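Local structure of methanol--corrinoid protein (Methanosarcina barkeri, 2I2X) at residues B[79-84]-B[100-105]; B[125-130]-B[173-178]; B[129-134]-B[188-193]; B[193-198]-B[220-225]. The protein carries a methyl group on its corrinoid cofactor in methanogenesis from methanol, taking it from methanol with MtaB and passing it to coenzyme M through MtaA. All blocks are in the same frame, centred on the assembly; numbering follows the deposited sequence.

Contact 1 of 4, residues B[79-84]-B[100-105]; sequences VGMGVV and MSADAM
Within the helical bundle of the N-terminal B12-binding region, Met-81 on helix 72-89 reaches across to Ser-101, Ala-102 and Met-105 on the next helix, 95-113. The two short helical segments run antiparallel, at 174°, with their axes 10.6 Å apart at closest approach. Met-81 bridges much of that spacing. Its CG stands opposite the backbone N (chi1 -159°), and a bend at the next bond swings the sulfur and the terminal methyl toward the neighbour. Met-81 CE ends against Ala-102 CB at 3.8 Å. Closer to the backbone, Met-105 SD comes up against Met-81 CG at 3.9 Å, the two methionine chains crossing at about a right angle. With an alanine here, the packing over Ala-102 and Met-105 would probably be lost and a gap left between the helices. One turn on from Met-81, Val-84 meets Ser-101. The serine hydroxyl hydrogen-bonds to the carbonyl oxygens of Ile-47 and Asn-97, which share it, so what it offers the valine is a van der Waals surface: Val-84 CG2 lies 3.8 Å from Ser-101 OG, while Val-84 CG1 sits 4.0 Å from Ser-101 CB.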
loop_
_atom_site.group_PDB
_atom_site.type_symbol
_atom_site.label_atom_id
_atom_site.label_comp_id
_atom_site.label_asym_id
_atom_site.label_seq_id
_atom_site.Cartn_x
_atom_site.Cartn_y
_atom_site.Cartn_z
ATOM N N VAL B 79 -2.359 -15.407 -44.565
ATOM C CA VAL B 79 -2.252 -16.784 -44.103
ATOM C C VAL B 79 -0.986 -16.946 -43.255
ATOM O O VAL B 79 -1.016 -17.603 -42.216
ATOM C CB VAL B 79 -2.317 -17.815 -45.284
ATOM C CG1 VAL B 79 -2.280 -19.244 -44.765
ATOM C CG2 VAL B 79 -3.578 -17.602 -46.129
ATOM N N GLY B 80 0.110 -16.335 -43.701
ATOM C CA GLY B 80 1.358 -16.315 -42.943
ATOM C C GLY B 80 1.185 -15.568 -41.629
ATOM O O GLY B 80 1.585 -16.049 -40.563
ATOM N N MET B 81 0.576 -14.388 -41.714
ATOM C CA MET B 81 0.261 -13.580 -40.540
ATOM C C MET B 81 -0.644 -14.317 -39.547
ATOM O O MET B 81 -0.513 -14.132 -38.341
ATOM C CB MET B 81 -0.381 -12.259 -40.967
ATOM C CG MET B 81 -0.302 -11.158 -39.931
ATOM S SD MET B 81 1.398 -10.742 -39.461
ATOM C CE MET B 81 1.086 -9.599 -38.130
ATOM N N GLY B 82 -1.546 -15.159 -40.049
ATOM C CA GLY B 82 -2.464 -15.914 -39.192
ATOM C C GLY B 82 -1.776 -17.031 -38.426
ATOM O O GLY B 82 -2.270 -17.484 -37.397
ATOM N N VAL B 83 -0.644 -17.486 -38.952
ATOM C CA VAL B 83 0.219 -18.417 -38.248
ATOM C C VAL B 83 0.863 -17.670 -37.080
ATOM O O VAL B 83 0.895 -18.158 -35.956
ATOM C CB VAL B 83 1.301 -18.988 -39.187
ATOM C CG1 VAL B 83 2.299 -19.840 -38.422
ATOM C CG2 VAL B 83 0.658 -19.800 -40.317
ATOM N N VAL B 84 1.337 -16.465 -37.371
ATOM C CA VAL B 84 2.023 -15.610 -36.424
ATOM C C VAL B 84 1.132 -15.269 -35.238
ATOM O O VAL B 84 1.567 -15.358 -34.098
ATOM C CB VAL B 84 2.537 -14.330 -37.139
ATOM C CG1 VAL B 84 3.129 -13.333 -36.169
ATOM C CG2 VAL B 84 3.567 -14.711 -38.187
ATOM N N MET B 100 7.791 -7.512 -36.109
ATOM C CA MET B 100 8.688 -7.693 -37.230
ATOM C C MET B 100 7.962 -8.336 -38.399
ATOM O O MET B 100 8.207 -7.990 -39.554
ATOM C CB MET B 100 9.859 -8.572 -36.827
ATOM C CG MET B 100 11.026 -7.829 -36.235
ATOM S SD MET B 100 12.105 -8.983 -35.363
ATOM C CE MET B 100 12.630 -10.100 -36.675
ATOM N N SER B 101 7.068 -9.266 -38.084
ATOM C CA SER B 101 6.227 -9.919 -39.067
ATOM C C SER B 101 5.236 -8.941 -39.694
ATOM O O SER B 101 4.952 -9.026 -40.895
ATOM C CB SER B 101 5.491 -11.109 -38.433
ATOM O OG SER B 101 6.393 -12.171 -38.149
ATOM N N ALA B 102 4.718 -8.019 -38.886
ATOM C CA ALA B 102 3.773 -7.014 -39.364
ATOM C C ALA B 102 4.474 -5.993 -40.259
ATOM O O ALA B 102 3.895 -5.528 -41.237
ATOM C CB ALA B 102 3.086 -6.325 -38.197
ATOM N N ASP B 103 5.715 -5.647 -39.905
ATOM C CA ASP B 103 6.595 -4.843 -40.757
ATOM C C ASP B 103 6.801 -5.538 -42.096
ATOM O O ASP B 103 6.643 -4.932 -43.151
ATOM C CB ASP B 103 7.958 -4.650 -40.094
ATOM C CG ASP B 103 7.941 -3.608 -39.009
ATOM O OD1 ASP B 103 6.902 -2.942 -38.821
ATOM O OD2 ASP B 103 8.987 -3.457 -38.341
ATOM N N ALA B 104 7.161 -6.815 -42.036
ATOM C CA ALA B 104 7.403 -7.612 -43.227
ATOM C C ALA B 104 6.147 -7.744 -44.088
ATOM O O ALA B 104 6.226 -7.666 -45.308
ATOM C CB ALA B 104 7.935 -8.981 -42.847
ATOM N N MET B 105 4.994 -7.914 -43.442
ATOM C CA MET B 105 3.727 -8.087 -44.151
ATOM C C MET B 105 3.213 -6.790 -44.761
ATOM O O MET B 105 2.740 -6.790 -45.895
ATOM C CB MET B 105 2.670 -8.667 -43.222
ATOM C CG MET B 105 1.303 -8.817 -43.855
ATOM S SD MET B 105 -0.009 -8.388 -42.697
ATOM C CE MET B 105 0.365 -6.661 -42.353
#

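Contact 2 of 4, residues B[125-130]-B[173-178]; sequences TVVCHV and EKPIML
Thr-125 O receives Ile-176 N at 2.7 Å, the donor lying in the carbonyl plane with an N-H...O angle of 149°. A second backbone bond runs the other way, from Val-127 N to Met-177 O at 3.1 Å, and here the donor comes in nearly along the C=O axis. The same Met-177 O also takes a CA-H...O contact from Val-126 CA at 3.3 Å. Together these put strands 125-130 and 177-181 in parallel register, as neighbours in the five-stranded parallel sheet of the Rossmann-like cobalamin-binding domain; strand 153-158 flanks 125-130 on its other edge. Side chains then pair off on the two faces. On one, Val-126 and Met-177 lie side by side, pointing the same way, with Val-126 CG1 3.7 Å from Met-177 CG. Helix 233-242 packs over Met-177, whose side chain lies about 6 Å from the bound corrinoid. On the other face, turned to helix 164-173, Val-127 splits its branches: CG1, anti to the backbone N (chi1 176°), meets Leu-178 CD1 at 3.8 Å, and CG2 meets Pro-175 CG at 3.6 Å. Near the start of the strand, Thr-125 CG2 touches Pro-175 CB at 3.8 Å and also brushes Glu-173 CB.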
loop_
_atom_site.group_PDB
_atom_site.type_symbol
_atom_site.label_atom_id
_atom_site.label_comp_id
_atom_site.label_asym_id
_atom_site.label_seq_id
_atom_site.Cartn_x
_atom_site.Cartn_y
_atom_site.Cartn_z
ATOM N N THR B 125 -13.187 -0.446 -41.573
ATOM C CA THR B 125 -12.167 0.516 -41.131
ATOM C C THR B 125 -12.238 0.745 -39.616
ATOM O O THR B 125 -13.329 0.892 -39.055
ATOM C CB THR B 125 -12.253 1.864 -41.929
ATOM O OG1 THR B 125 -11.721 1.671 -43.242
ATOM C CG2 THR B 125 -11.448 2.972 -41.267
ATOM N N VAL B 126 -11.073 0.735 -38.963
ATOM C CA VAL B 126 -10.950 1.169 -37.564
ATOM C C VAL B 126 -10.058 2.413 -37.479
ATOM O O VAL B 126 -9.008 2.486 -38.131
ATOM C CB VAL B 126 -10.388 0.066 -36.633
ATOM C CG1 VAL B 126 -10.481 0.499 -35.187
ATOM C CG2 VAL B 126 -11.139 -1.240 -36.817
ATOM N N VAL B 127 -10.510 3.396 -36.703
ATOM C CA VAL B 127 -9.707 4.562 -36.345
ATOM C C VAL B 127 -9.162 4.298 -34.939
ATOM O O VAL B 127 -9.903 3.839 -34.054
ATOM C CB VAL B 127 -10.538 5.878 -36.367
ATOM C CG1 VAL B 127 -9.718 7.073 -35.889
ATOM C CG2 VAL B 127 -11.057 6.147 -37.748
ATOM N N CYS B 128 -7.871 4.581 -34.752
ATOM C CA CYS B 128 -7.197 4.427 -33.462
ATOM C C CYS B 128 -6.520 5.708 -33.012
ATOM O O CYS B 128 -5.856 6.385 -33.800
ATOM C CB CYS B 128 -6.163 3.318 -33.546
ATOM S SG CYS B 128 -6.882 1.755 -34.006
ATOM N N HIS B 129 -6.687 6.037 -31.737
ATOM C CA HIS B 129 -6.032 7.209 -31.177
ATOM C C HIS B 129 -5.637 6.998 -29.724
ATOM O O HIS B 129 -6.145 6.101 -29.057
ATOM C CB HIS B 129 -6.923 8.459 -31.324
ATOM C CG HIS B 129 -7.975 8.592 -30.263
ATOM N ND1 HIS B 129 -9.001 7.676 -30.104
ATOM C CD2 HIS B 129 -8.163 9.540 -29.313
ATOM C CE1 HIS B 129 -9.770 8.056 -29.099
ATOM N NE2 HIS B 129 -9.282 9.181 -28.602
ATOM N N VAL B 130 -4.714 7.832 -29.267
ATOM C CA VAL B 130 -4.380 7.971 -27.866
ATOM C C VAL B 130 -5.043 9.265 -27.391
ATOM O O VAL B 130 -5.092 10.254 -28.133
ATOM C CB VAL B 130 -2.845 8.026 -27.663
ATOM C CG1 VAL B 130 -2.494 8.189 -26.212
ATOM C CG2 VAL B 130 -2.211 6.778 -28.178
ATOM N N GLU B 173 -13.532 8.602 -42.802
ATOM C CA GLU B 173 -13.179 7.210 -43.081
ATOM C C GLU B 173 -14.344 6.279 -42.852
ATOM O O GLU B 173 -14.266 5.095 -43.196
ATOM C CB GLU B 173 -12.012 6.782 -42.196
ATOM C CG GLU B 173 -10.882 7.803 -42.116
ATOM C CD GLU B 173 -9.969 7.789 -43.326
ATOM O OE1 GLU B 173 -9.996 6.804 -44.096
ATOM O OE2 GLU B 173 -9.210 8.759 -43.492
ATOM N N LYS B 174 -15.411 6.839 -42.276
ATOM C CA LYS B 174 -16.613 6.107 -41.867
ATOM C C LYS B 174 -16.233 4.723 -41.347
ATOM O O LYS B 174 -16.531 3.701 -41.974
ATOM C CB LYS B 174 -17.659 6.043 -42.992
ATOM C CG LYS B 174 -18.585 7.261 -43.079
ATOM C CD LYS B 174 -19.382 7.256 -44.394
ATOM C CE LYS B 174 -20.068 8.601 -44.655
ATOM N NZ LYS B 174 -19.834 9.094 -46.053
ATOM N N PRO B 175 -15.549 4.697 -40.196
ATOM C CA PRO B 175 -15.046 3.453 -39.652
ATOM C C PRO B 175 -16.161 2.686 -38.954
ATOM O O PRO B 175 -17.202 3.259 -38.610
ATOM C CB PRO B 175 -14.009 3.923 -38.637
ATOM C CG PRO B 175 -14.539 5.229 -38.155
ATOM C CD PRO B 175 -15.231 5.848 -39.330
ATOM N N ILE B 176 -15.943 1.397 -38.749
ATOM C CA ILE B 176 -16.902 0.568 -38.039
ATOM C C ILE B 176 -16.680 0.647 -36.521
ATOM O O ILE B 176 -17.589 0.367 -35.722
ATOM C CB ILE B 176 -16.814 -0.891 -38.518
ATOM C CG1 ILE B 176 -15.344 -1.333 -38.622
ATOM C CG2 ILE B 176 -17.543 -1.038 -39.870
ATOM C CD1 ILE B 176 -15.097 -2.776 -38.235
ATOM N N MET B 177 -15.472 1.064 -36.139
ATOM C CA MET B 177 -15.033 1.018 -34.754
ATOM C C MET B 177 -13.985 2.073 -34.437
ATOM O O MET B 177 -13.038 2.285 -35.205
ATOM C CB MET B 177 -14.480 -0.370 -34.464
ATOM C CG MET B 177 -13.513 -0.433 -33.325
ATOM S SD MET B 177 -13.782 -1.968 -32.472
ATOM C CE MET B 177 -15.234 -1.525 -31.520
ATOM N N LEU B 178 -14.158 2.721 -33.291
ATOM C CA LEU B 178 -13.194 3.686 -32.795
ATOM C C LEU B 178 -12.479 3.116 -31.576
ATOM O O LEU B 178 -13.142 2.712 -30.619
ATOM C CB LEU B 178 -13.923 4.971 -32.413
ATOM C CG LEU B 178 -13.096 6.127 -31.872
ATOM C CD1 LEU B 178 -12.185 6.649 -32.971
ATOM C CD2 LEU B 178 -14.020 7.224 -31.351
#

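Contact 3 of 4, residues B[129-134]-B[188-193]; sequences HVAEGD and MYAFKE
Ala-131 O accepts Asp-134 N at 3.1 Å, closing a type II turn, and from the same residue the methyl reaches over to Ala-190. The turn leads strand 125-130 of the Rossmann-like domain into the DXHXXG motif of cobalamin-binding proteins, which begins at Asp-134. Glu-132 and Gly-133 take its two central positions, Gly-133 with a positive phi of 89°. Gly-133 O is hydrogen-bonded to the corrinoid. Asp-134 is held at both carboxylate oxygens: OD1 bonds to ND1 of His-136, the axial ligand of the cobalt, and OD2 takes Leu-183 N, so the second shell of the metal is tied to the loop after strand 177-181.

Against this turn packs helix 190-199. Ala-190 CB approaches Ala-131 CB to 3.7 Å and lies equally close to Glu-132 N, two small residues letting helix and loop come near each other. Phe-191 CE1 adds a looser touch on Ala-131 CB at 4.3 Å, while its ring makes an edge-to-face pair with Phe-207. Farther along, the Glu-132 and Glu-193 side chains meet, crossing at about a right angle with their carboxylate planes 31° apart. The two like charges probably repel, which may raise the pKa of one of them; Glu-132 OE2 stands 3.3 Å from Glu-193 OE1.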
loop_
_atom_site.group_PDB
_atom_site.type_symbol
_atom_site.label_atom_id
_atom_site.label_comp_id
_atom_site.label_asym_id
_atom_site.label_seq_id
_atom_site.Cartn_x
_atom_site.Cartn_y
_atom_site.Cartn_z
ATOM N N HIS B 129 -6.687 6.037 -31.737
ATOM C CA HIS B 129 -6.032 7.209 -31.177
ATOM C C HIS B 129 -5.637 6.998 -29.724
ATOM O O HIS B 129 -6.145 6.101 -29.057
ATOM C CB HIS B 129 -6.923 8.459 -31.324
ATOM C CG HIS B 129 -7.975 8.592 -30.263
ATOM N ND1 HIS B 129 -9.001 7.676 -30.104
ATOM C CD2 HIS B 129 -8.163 9.540 -29.313
ATOM C CE1 HIS B 129 -9.770 8.056 -29.099
ATOM N NE2 HIS B 129 -9.282 9.181 -28.602
ATOM N N VAL B 130 -4.714 7.832 -29.267
ATOM C CA VAL B 130 -4.380 7.971 -27.866
ATOM C C VAL B 130 -5.043 9.265 -27.391
ATOM O O VAL B 130 -5.092 10.254 -28.133
ATOM C CB VAL B 130 -2.845 8.026 -27.663
ATOM C CG1 VAL B 130 -2.494 8.189 -26.212
ATOM C CG2 VAL B 130 -2.211 6.778 -28.178
ATOM N N ALA B 131 -5.572 9.242 -26.168
ATOM C CA ALA B 131 -6.237 10.399 -25.550
ATOM C C ALA B 131 -5.411 11.682 -25.629
ATOM O O ALA B 131 -4.182 11.637 -25.626
ATOM C CB ALA B 131 -6.561 10.082 -24.097
ATOM N N GLU B 132 -6.065 12.836 -25.686
ATOM C CA GLU B 132 -5.272 14.069 -25.682
ATOM C C GLU B 132 -4.663 14.294 -24.309
ATOM O O GLU B 132 -5.272 13.967 -23.284
ATOM C CB GLU B 132 -6.032 15.304 -26.227
ATOM C CG GLU B 132 -6.874 16.102 -25.233
ATOM C CD GLU B 132 -7.518 17.356 -25.855
ATOM O OE1 GLU B 132 -6.800 18.370 -26.075
ATOM O OE2 GLU B 132 -8.756 17.310 -26.100
ATOM N N GLY B 133 -3.444 14.824 -24.324
ATOM C CA GLY B 133 -2.582 14.945 -23.144
ATOM C C GLY B 133 -1.695 13.726 -22.923
ATOM O O GLY B 133 -0.809 13.743 -22.077
ATOM N N ASP B 134 -1.920 12.668 -23.695
ATOM C CA ASP B 134 -1.278 11.381 -23.452
ATOM C C ASP B 134 -0.280 11.006 -24.571
ATOM O O ASP B 134 -0.601 11.097 -25.758
ATOM C CB ASP B 134 -2.356 10.298 -23.265
ATOM C CG ASP B 134 -1.870 9.084 -22.468
ATOM O OD1 ASP B 134 -0.675 8.733 -22.534
ATOM O OD2 ASP B 134 -2.706 8.450 -21.793
ATOM N N MET B 188 -7.454 10.030 -18.936
ATOM C CA MET B 188 -8.555 9.106 -19.246
ATOM C C MET B 188 -9.856 9.848 -19.542
ATOM O O MET B 188 -10.724 9.335 -20.237
ATOM C CB MET B 188 -8.774 8.121 -18.093
ATOM C CG MET B 188 -8.737 8.815 -16.718
ATOM S SD MET B 188 -8.987 7.698 -15.321
ATOM C CE MET B 188 -9.375 8.871 -14.005
ATOM N N TYR B 189 -9.969 11.061 -19.006
ATOM C CA TYR B 189 -11.155 11.882 -19.193
ATOM C C TYR B 189 -11.353 12.442 -20.611
ATOM O O TYR B 189 -12.409 13.007 -20.910
ATOM C CB TYR B 189 -11.237 12.981 -18.123
ATOM C CG TYR B 189 -12.000 12.516 -16.901
ATOM C CD1 TYR B 189 -11.456 12.624 -15.616
ATOM C CD2 TYR B 189 -13.267 11.925 -17.038
ATOM C CE1 TYR B 189 -12.172 12.174 -14.492
ATOM C CE2 TYR B 189 -13.992 11.475 -15.930
ATOM C CZ TYR B 189 -13.444 11.598 -14.665
ATOM O OH TYR B 189 -14.174 11.145 -13.584
ATOM N N ALA B 190 -10.359 12.267 -21.482
ATOM C CA ALA B 190 -10.482 12.674 -22.877
ATOM C C ALA B 190 -11.431 11.748 -23.625
ATOM O O ALA B 190 -11.788 12.018 -24.770
ATOM C CB ALA B 190 -9.123 12.712 -23.552
ATOM N N PHE B 191 -11.838 10.657 -22.977
ATOM C CA PHE B 191 -12.852 9.767 -23.542
ATOM C C PHE B 191 -14.230 10.434 -23.437
ATOM O O PHE B 191 -15.070 10.268 -24.323
ATOM C CB PHE B 191 -12.878 8.404 -22.835
ATOM C CG PHE B 191 -11.646 7.542 -23.064
ATOM C CD1 PHE B 191 -10.713 7.841 -24.055
ATOM C CD2 PHE B 191 -11.442 6.396 -22.284
ATOM C CE1 PHE B 191 -9.592 7.022 -24.252
ATOM C CE2 PHE B 191 -10.330 5.578 -22.480
ATOM C CZ PHE B 191 -9.406 5.889 -23.467
ATOM N N LYS B 192 -14.443 11.164 -22.332
ATOM C CA LYS B 192 -15.595 12.055 -22.147
ATOM C C LYS B 192 -15.767 12.890 -23.394
ATOM O O LYS B 192 -16.685 12.650 -24.177
ATOM C CB LYS B 192 -15.377 13.004 -20.952
ATOM C CG LYS B 192 -16.217 12.754 -19.698
ATOM C CD LYS B 192 -17.570 13.449 -19.768
ATOM C CE LYS B 192 -18.565 12.794 -18.819
ATOM N NZ LYS B 192 -19.969 12.943 -19.306
ATOM N N GLU B 193 -14.861 13.851 -23.582
ATOM C CA GLU B 193 -14.888 14.744 -24.737
ATOM C C GLU B 193 -15.233 14.021 -26.023
ATOM O O GLU B 193 -16.180 14.406 -26.702
ATOM C CB GLU B 193 -13.564 15.481 -24.896
ATOM C CG GLU B 193 -13.615 16.923 -24.440
ATOM C CD GLU B 193 -12.355 17.688 -24.810
ATOM O OE1 GLU B 193 -11.329 17.526 -24.098
ATOM O OE2 GLU B 193 -12.398 18.450 -25.809
#

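Contact 4 of 4, residues B[193-198]-B[220-225]; sequences EVNDML and SQFALG
The amide of Asn-195 and the ring of Phe-222 are turned 40° against each other. Gln-221 CG lies over the centre of one face of that ring, 3.7 Å above its plane, and the Asn-195 side chain comes to the ring obliquely. The firm touch is nearer the backbone, Asn-195 CG to Phe-222 CB at 3.6 Å. From its place on helix 190-199, Asn-195 stretches CG opposite the backbone N (chi1 171°), which drives the amide into the loop 220-225, up against the backbone at Ala-223 and Leu-224. Shortened to an alanine, the residue would probably no longer fill the space beside Phe-222 CB and Leu-224, and the loop backbone at Ala-223 and Leu-224 would lose its polar neighbour. Leu-224 carries the rest of the contact: its CD1 packs on Leu-198 CB at 3.7 Å, the two leucines crossing at about a right angle, and the same Leu-224 CD1 is 3.6 Å from Asn-195 O. The loop thus covers one flank of helix 190-199 on its way from helix 216-220 into the edge strand 225-227. Leu-224 also rests on Phe-207 of strand 207-210, Phe-222 pairs edge-to-face with Phe-218, and Leu-198 also meets Leu-167 of helix 164-173.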
loop_
_atom_site.group_PDB
_atom_site.type_symbol
_atom_site.label_atom_id
_atom_site.label_comp_id
_atom_site.label_asym_id
_atom_site.label_seq_id
_atom_site.Cartn_x
_atom_site.Cartn_y
_atom_site.Cartn_z
ATOM N N GLU B 193 -14.861 13.851 -23.582
ATOM C CA GLU B 193 -14.888 14.744 -24.737
ATOM C C GLU B 193 -15.233 14.021 -26.023
ATOM O O GLU B 193 -16.180 14.406 -26.702
ATOM C CB GLU B 193 -13.564 15.481 -24.896
ATOM C CG GLU B 193 -13.615 16.923 -24.440
ATOM C CD GLU B 193 -12.355 17.688 -24.810
ATOM O OE1 GLU B 193 -11.329 17.526 -24.098
ATOM O OE2 GLU B 193 -12.398 18.450 -25.809
ATOM N N VAL B 194 -14.483 12.963 -26.331
ATOM C CA VAL B 194 -14.702 12.165 -27.544
ATOM C C VAL B 194 -16.129 11.613 -27.638
ATOM O O VAL B 194 -16.810 11.848 -28.630
ATOM C CB VAL B 194 -13.648 11.033 -27.697
ATOM C CG1 VAL B 194 -14.029 10.073 -28.817
ATOM C CG2 VAL B 194 -12.273 11.632 -27.966
ATOM N N ASN B 195 -16.573 10.907 -26.599
ATOM C CA ASN B 195 -17.910 10.310 -26.572
ATOM C C ASN B 195 -19.049 11.314 -26.790
ATOM O O ASN B 195 -19.876 11.136 -27.686
ATOM C CB ASN B 195 -18.126 9.534 -25.272
ATOM C CG ASN B 195 -19.561 9.091 -25.097
ATOM O OD1 ASN B 195 -20.392 9.829 -24.570
ATOM N ND2 ASN B 195 -19.858 7.880 -25.540
ATOM N N ASP B 196 -19.079 12.350 -25.950
ATOM C CA ASP B 196 -20.066 13.429 -26.032
ATOM C C ASP B 196 -20.060 14.059 -27.412
ATOM O O ASP B 196 -21.110 14.229 -28.024
ATOM C CB ASP B 196 -19.782 14.516 -24.984
ATOM C CG ASP B 196 -19.865 14.004 -23.560
ATOM O OD1 ASP B 196 -20.127 12.801 -23.357
ATOM O OD2 ASP B 196 -19.665 14.813 -22.635
ATOM N N MET B 197 -18.866 14.379 -27.901
ATOM C CA MET B 197 -18.692 15.083 -29.165
ATOM C C MET B 197 -18.949 14.206 -30.405
ATOM O O MET B 197 -18.834 14.673 -31.537
ATOM C CB MET B 197 -17.292 15.688 -29.210
ATOM C CG MET B 197 -17.140 16.881 -30.115
ATOM S SD MET B 197 -15.554 16.799 -30.947
ATOM C CE MET B 197 -15.543 15.070 -31.421
ATOM N N LEU B 198 -19.293 12.941 -30.188
ATOM C CA LEU B 198 -19.749 12.078 -31.272
ATOM C C LEU B 198 -21.264 12.007 -31.271
ATOM O O LEU B 198 -21.889 12.061 -32.326
ATOM C CB LEU B 198 -19.157 10.672 -31.164
ATOM C CG LEU B 198 -17.711 10.423 -31.607
ATOM C CD1 LEU B 198 -17.464 8.921 -31.712
ATOM C CD2 LEU B 198 -17.364 11.110 -32.934
ATOM N N SER B 220 -18.121 2.415 -18.916
ATOM C CA SER B 220 -19.571 2.231 -18.878
ATOM C C SER B 220 -20.337 3.532 -18.645
ATOM O O SER B 220 -21.480 3.654 -19.085
ATOM C CB SER B 220 -19.961 1.196 -17.821
ATOM O OG SER B 220 -19.568 -0.103 -18.223
ATOM N N GLN B 221 -19.720 4.503 -17.973
ATOM C CA GLN B 221 -20.371 5.807 -17.761
ATOM C C GLN B 221 -20.580 6.636 -19.056
ATOM O O GLN B 221 -21.339 7.609 -19.059
ATOM C CB GLN B 221 -19.660 6.618 -16.666
ATOM C CG GLN B 221 -18.404 7.352 -17.105
ATOM C CD GLN B 221 -17.737 8.107 -15.968
ATOM O OE1 GLN B 221 -18.411 8.640 -15.084
ATOM N NE2 GLN B 221 -16.404 8.159 -15.986
ATOM N N PHE B 222 -19.911 6.242 -20.143
ATOM C CA PHE B 222 -20.118 6.846 -21.471
ATOM C C PHE B 222 -20.967 5.921 -22.332
ATOM O O PHE B 222 -20.796 4.698 -22.292
ATOM C CB PHE B 222 -18.784 7.141 -22.174
ATOM C CG PHE B 222 -17.749 7.758 -21.275
ATOM C CD1 PHE B 222 -16.578 7.074 -20.977
ATOM C CD2 PHE B 222 -17.961 9.013 -20.706
ATOM C CE1 PHE B 222 -15.626 7.634 -20.134
ATOM C CE2 PHE B 222 -17.026 9.574 -19.866
ATOM C CZ PHE B 222 -15.848 8.888 -19.577
ATOM N N ALA B 223 -21.871 6.512 -23.112
ATOM C CA ALA B 223 -22.873 5.754 -23.855
ATOM C C ALA B 223 -22.277 4.867 -24.953
ATOM O O ALA B 223 -22.744 3.743 -25.171
ATOM C CB ALA B 223 -23.936 6.693 -24.428
ATOM N N LEU B 224 -21.242 5.370 -25.628
ATOM C CA LEU B 224 -20.639 4.678 -26.773
ATOM C C LEU B 224 -19.542 3.707 -26.358
ATOM O O LEU B 224 -19.034 2.945 -27.191
ATOM C CB LEU B 224 -20.077 5.687 -27.780
ATOM C CG LEU B 224 -21.056 6.642 -28.473
ATOM C CD1 LEU B 224 -20.316 7.817 -29.085
ATOM C CD2 LEU B 224 -21.887 5.924 -29.516
ATOM N N GLY B 225 -19.208 3.729 -25.066
ATOM C CA GLY B 225 -18.050 3.028 -24.516
ATOM C C GLY B 225 -18.102 1.515 -24.421
ATOM O O GLY B 225 -19.064 0.943 -23.909
#

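Contact 1 comes first along the chain, closing the hairpin between helices 72-89 and 95-113 in the N-terminal bundle. It ends before the others begin, and its centre lies 22 to 34 Å from theirs, across the middle of the chain. Contacts 2 and 3 both set out from strand 125-130, the sheet's first along the chain. Contact 2 closes the excursion through strand 153-158 and back to 177-181; contact 3 overlaps it, running from the strand's end to helix 190-199. Contact 4 follows, closing the loop from that helix to the edge of the sheet. Leu-178 and His-129 pack on Val-194, joining sheet to helix, while Phe-222 leans on Phe-191 and Lys-192.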